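Putative methyl-accepting chemotaxis signal transduction protein (Campylobacter jejuni subsp. jejuni serotype O:2, PDB 4XMR) probably senses amino acids such as isoleucine, bound here in a tandem PAS sensory domain, and passes the signal across the membrane to steer chemotaxis. Local coordinates at residues B[14-17]-B[18-22]; B[55-58]-B[59-62]. All blocks are in the same frame, centred on the assembly; numbering follows the deposited sequence.

How the contacts relate
Both contacts are local, made between side chains and backbone a turn apart, and both are partly buried. Contact 1 lies well inside the long helix 9-48, where the backbone ladder is unbroken; contact 2 lies where the next helix, 58-76, begins, and there a threonine hydroxyl caps one N-H of the first turn. The two are in series along the chain, on opposite sides of its centre, with their own centres about 53 Å apart. Leucines of contact 1 pack on strand 236-243 of the five-stranded sheet while a face with Asn17, Asp20 and Leu21 meets the second subunit; isoleucines of contact 2 pack on strand 90-94 of the six-stranded sheet, untouched by another chain.

Contact 1: residues B[14-17]-B[18-22]; sequences TLKN and QTDLL
With chi1 at -62°, the hydroxyl of Thr19 sits beside its own backbone nitrogen and leans back over the preceding turn to Leu15, while a similar chi1 of -72° turns the carboxylate of Asp20 back toward Lys16. These are i to i+4 pairings on one continuous alpha-helix, the long helix 9-48 that runs alongside both PAS-type lobes of the sensory domain. Leu15 O is gripped twice: Thr19 N donates over 2.9 Å, and Thr19 OG1 donates over the same length from the opposite face of the carbonyl plane. Threonine suits this place because its short side chain keeps the hydroxyl close enough to give its hydrogen to the carbonyl one turn back, so it needs no outside acceptor.

The lysine and aspartate form a long salt bridge, NZ of Lys16 to OD2 of Asp20 at 3.8 Å, the ammonium group reaching across to the acid one turn on. A loose pair of this kind suits the more open flank of the helix. A water bridge from the same carboxylate to Asn17 OD1 is doubtful, since its link to Asp20 OD2 is too short and Asn17 has two conformers. In one of these, Asn17 sets ND2 3.7 Å from CD1 of Leu21, a polar group resting on a methyl. Asn17 also packs on Asn17 of the second subunit, so this face lies at the dimer interface.

Leu21 and Leu22 are buried between the helix and strand 236-243, against Ile240, where apolar side chains suit. Gln18 rests CG against Thr14 O at 3.3 Å; its amide lies farther off, and water 1 bridges the gap, donating both to Thr14 O and to Gln18 OE1, the latter over 3.2 Å.

Contact 2: residues B[55-58]-B[59-62]; sequences LITE and ENII
The backbone leaves an extended conformation at Thr57 and turns helical from Glu58 onward, which sets Thr57 against the first N-H groups of the new helix. Its chi1 of 67° holds OG1 between the backbone nitrogen and the carbonyl carbon, aimed at the backbone N-H of Asn60. Asn60 N donates to Thr57 OG1 over 3.2 Å, with an N-H...O angle of 157°. Asn60 swings its own side chain across the hydroxyl, so that CG lies 3.2 Å from Thr57 OG1; its ND2 is turned to Gln53 O, earlier in the loop.

Thr57 is thus the N-cap of helix 58-76, the helix that follows the long helix 9-48. Threonine suits the position because its hydroxyl, on a short branched side chain, can accept from a first-turn N-H, which precedes the regular i to i+4 ladder. Beyond the cap that ladder begins: Ile61 N donates to Thr57 O over 2.9 Å, and Ile62 N to Glu58 O over the same distance in a nearly straight bond of 171°.

Glu58 leads away from the helix with its chain extended, and its carboxylate forms a salt bridge with Lys89; an acid in the first turn would also probably be favoured by the positive end of the helix dipole. The isoleucines supply the greasy side, both resting on Leu91 of strand 90-94. Ile61 folds back over the entering loop, its CD1 methyl 3.5 Å from Leu55 O, while Leu55 packs on Leu50. Ile62 lays CG1 over Glu58 O at 3.2 Å and shares Leu104 of strand 103-105 with Glu58.

Contact 1: residues B[14-17]-B[18-22]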
loop_
_atom_site.group_PDB
_atom_site.type_symbol
_atom_site.label_atom_id
_atom_site.label_comp_id
_atom_site.label_asym_id
_atom_site.label_seq_id
_atom_site.Cartn_x
_atom_site.Cartn_y
_atom_site.Cartn_z
ATOM N N THR B 14 25.265 -10.132 -6.880
ATOM C CA THR B 14 24.285 -9.848 -7.921
ATOM C C THR B 14 23.029 -10.697 -7.756
ATOM O O THR B 14 21.907 -10.200 -7.868
ATOM C CB THR B 14 24.894 -10.078 -9.308
ATOM O OG1 THR B 14 25.970 -9.149 -9.504
ATOM C CG2 THR B 14 23.851 -9.889 -10.398
ATOM N N LEU B 15 23.205 -11.974 -7.459
ATOM C CA LEU B 15 22.048 -12.830 -7.248
ATOM C C LEU B 15 21.304 -12.464 -5.960
ATOM O O LEU B 15 20.082 -12.526 -5.914
ATOM C CB LEU B 15 22.442 -14.307 -7.274
ATOM C CG LEU B 15 22.376 -14.966 -8.670
ATOM C CD1 LEU B 15 23.222 -14.242 -9.708
ATOM C CD2 LEU B 15 22.750 -16.441 -8.591
ATOM N N LYS B 16 22.043 -12.085 -4.925
ATOM C CA LYS B 16 21.422 -11.647 -3.684
ATOM C C LYS B 16 20.533 -10.433 -3.950
ATOM O O LYS B 16 19.422 -10.331 -3.434
ATOM C CB LYS B 16 22.489 -11.334 -2.632
ATOM C CG LYS B 16 21.942 -10.715 -1.348
ATOM C CD LYS B 16 23.025 -10.630 -0.279
ATOM C CE LYS B 16 22.998 -9.294 0.446
ATOM N NZ LYS B 16 21.693 -9.045 1.114
ATOM N N ASN B 17 21.019 -9.493 -4.751
ATOM C CA ASN B 17 20.209 -8.322 -5.045
ATOM C C ASN B 17 18.992 -8.672 -5.894
ATOM O O ASN B 17 17.894 -8.182 -5.619
ATOM C CB ASN B 17 21.022 -7.199 -5.691
ATOM C CG ASN B 17 20.245 -5.884 -5.746
ATOM O OD1 ASN B 17 20.022 -5.229 -4.721
ATOM N ND2 ASN B 17 19.825 -5.496 -6.944
ATOM N N GLN B 18 19.168 -9.525 -6.900
ATOM C CA GLN B 18 18.016 -9.943 -7.700
ATOM C C GLN B 18 16.972 -10.621 -6.820
ATOM O O GLN B 18 15.771 -10.401 -6.993
ATOM C CB GLN B 18 18.428 -10.870 -8.844
ATOM C CG GLN B 18 19.275 -10.184 -9.915
ATOM C CD GLN B 18 18.506 -9.097 -10.641
ATOM O OE1 GLN B 18 18.601 -7.921 -10.296
ATOM N NE2 GLN B 18 17.738 -9.488 -11.648
ATOM N N THR B 19 17.426 -11.409 -5.848
ATOM C CA THR B 19 16.519 -12.040 -4.891
ATOM C C THR B 19 15.770 -10.977 -4.091
ATOM O O THR B 19 14.554 -11.069 -3.907
ATOM C CB THR B 19 17.290 -12.947 -3.929
ATOM O OG1 THR B 19 17.912 -13.989 -4.682
ATOM C CG2 THR B 19 16.358 -13.583 -2.905
ATOM N N ASP B 20 16.495 -9.961 -3.632
ATOM C CA ASP B 20 15.865 -8.866 -2.896
ATOM C C ASP B 20 14.809 -8.150 -3.729
ATOM O O ASP B 20 13.724 -7.823 -3.241
ATOM C CB ASP B 20 16.908 -7.847 -2.434
ATOM C CG ASP B 20 17.781 -8.361 -1.304
ATOM O OD1 ASP B 20 17.411 -9.356 -0.650
ATOM O OD2 ASP B 20 18.838 -7.743 -1.069
ATOM N N LEU B 21 15.120 -7.888 -4.989
ATOM C CA LEU B 21 14.149 -7.202 -5.837
ATOM C C LEU B 21 12.936 -8.066 -6.151
ATOM O O LEU B 21 11.805 -7.564 -6.186
ATOM C CB LEU B 21 14.801 -6.662 -7.110
ATOM C CG LEU B 21 15.925 -5.658 -6.859
ATOM C CD1 LEU B 21 16.369 -5.093 -8.179
ATOM C CD2 LEU B 21 15.503 -4.551 -5.899
ATOM N N LEU B 22 13.145 -9.356 -6.368
ATOM C CA LEU B 22 12.014 -10.250 -6.541
ATOM C C LEU B 22 11.109 -10.223 -5.308
ATOM O O LEU B 22 9.875 -10.175 -5.435
ATOM C CB LEU B 22 12.501 -11.670 -6.844
ATOM C CG LEU B 22 11.393 -12.707 -7.044
ATOM C CD1 LEU B 22 10.448 -12.308 -8.173
ATOM C CD2 LEU B 22 12.019 -14.074 -7.331
HETATM O O HOH W 1 21.622 -7.417 -9.548
HETATM O O HOH W 2 20.760 -6.502 -2.117
#

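Contact 2: residues B[55-58]-B[59-62]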
loop_
_atom_site.group_PDB
_atom_site.type_symbol
_atom_site.label_atom_id
_atom_site.label_comp_id
_atom_site.label_asym_id
_atom_site.label_seq_id
_atom_site.Cartn_x
_atom_site.Cartn_y
_atom_site.Cartn_z
ATOM N N LEU B 55 -31.994 -5.322 7.667
ATOM C CA LEU B 55 -31.322 -6.168 6.682
ATOM C C LEU B 55 -32.248 -7.146 5.962
ATOM O O LEU B 55 -31.782 -7.937 5.143
ATOM C CB LEU B 55 -30.193 -6.958 7.354
ATOM C CG LEU B 55 -29.029 -6.116 7.882
ATOM C CD1 LEU B 55 -28.085 -6.973 8.709
ATOM C CD2 LEU B 55 -28.269 -5.445 6.746
ATOM N N ILE B 56 -33.547 -7.087 6.248
ATOM C CA ILE B 56 -34.461 -8.128 5.757
ATOM C C ILE B 56 -35.582 -7.704 4.798
ATOM O O ILE B 56 -36.388 -8.541 4.392
ATOM C CB ILE B 56 -35.067 -8.963 6.912
ATOM C CG1 ILE B 56 -35.689 -8.055 7.974
ATOM C CG2 ILE B 56 -34.006 -9.856 7.528
ATOM C CD1 ILE B 56 -36.383 -8.814 9.096
ATOM N N THR B 57 -35.648 -6.425 4.444
ATOM C CA THR B 57 -36.500 -6.005 3.327
ATOM C C THR B 57 -35.647 -5.241 2.319
ATOM O O THR B 57 -34.635 -4.647 2.685
ATOM C CB THR B 57 -37.684 -5.111 3.760
ATOM O OG1 THR B 57 -37.200 -3.851 4.240
ATOM C CG2 THR B 57 -38.514 -5.792 4.841
ATOM N N GLU B 58 -36.054 -5.256 1.054
ATOM C CA GLU B 58 -35.301 -4.559 0.017
ATOM C C GLU B 58 -35.216 -3.059 0.287
ATOM O O GLU B 58 -34.153 -2.455 0.125
ATOM C CB GLU B 58 -35.879 -4.843 -1.371
ATOM C CG GLU B 58 -35.663 -6.277 -1.829
ATOM C CD GLU B 58 -36.177 -6.529 -3.234
ATOM O OE1 GLU B 58 -36.624 -5.565 -3.886
ATOM O OE2 GLU B 58 -36.128 -7.693 -3.677
ATOM N N GLU B 59 -36.325 -2.465 0.718
ATOM C CA GLU B 59 -36.335 -1.048 1.067
ATOM C C GLU B 59 -35.317 -0.725 2.165
ATOM O O GLU B 59 -34.556 0.239 2.059
ATOM C CB GLU B 59 -37.738 -0.605 1.493
ATOM C CG GLU B 59 -37.814 0.845 1.953
ATOM C CD GLU B 59 -39.232 1.285 2.289
ATOM O OE1 GLU B 59 -40.178 0.507 2.047
ATOM O OE2 GLU B 59 -39.393 2.414 2.796
ATOM N N ASN B 60 -35.311 -1.528 3.223
ATOM C CA ASN B 60 -34.375 -1.301 4.315
ATOM C C ASN B 60 -32.925 -1.519 3.888
ATOM O O ASN B 60 -32.026 -0.788 4.303
ATOM C CB ASN B 60 -34.723 -2.171 5.523
ATOM C CG ASN B 60 -35.956 -1.681 6.249
ATOM O OD1 ASN B 60 -36.417 -0.566 6.020
ATOM N ND2 ASN B 60 -36.491 -2.508 7.138
ATOM N N ILE B 61 -32.699 -2.519 3.045
ATOM C CA ILE B 61 -31.356 -2.764 2.536
ATOM C C ILE B 61 -30.865 -1.570 1.710
ATOM O O ILE B 61 -29.756 -1.074 1.924
ATOM C CB ILE B 61 -31.290 -4.068 1.725
ATOM C CG1 ILE B 61 -31.457 -5.271 2.660
ATOM C CG2 ILE B 61 -29.969 -4.162 0.963
ATOM C CD1 ILE B 61 -31.776 -6.575 1.955
ATOM N N ILE B 62 -31.695 -1.088 0.788
ATOM C CA ILE B 62 -31.322 0.068 -0.026
ATOM C C ILE B 62 -30.974 1.252 0.877
ATOM O O ILE B 62 -29.920 1.875 0.732
ATOM C CB ILE B 62 -32.468 0.486 -0.978
ATOM C CG1 ILE B 62 -32.693 -0.584 -2.050
ATOM C CG2 ILE B 62 -32.169 1.830 -1.630
ATOM C CD1 ILE B 62 -34.013 -0.428 -2.797
#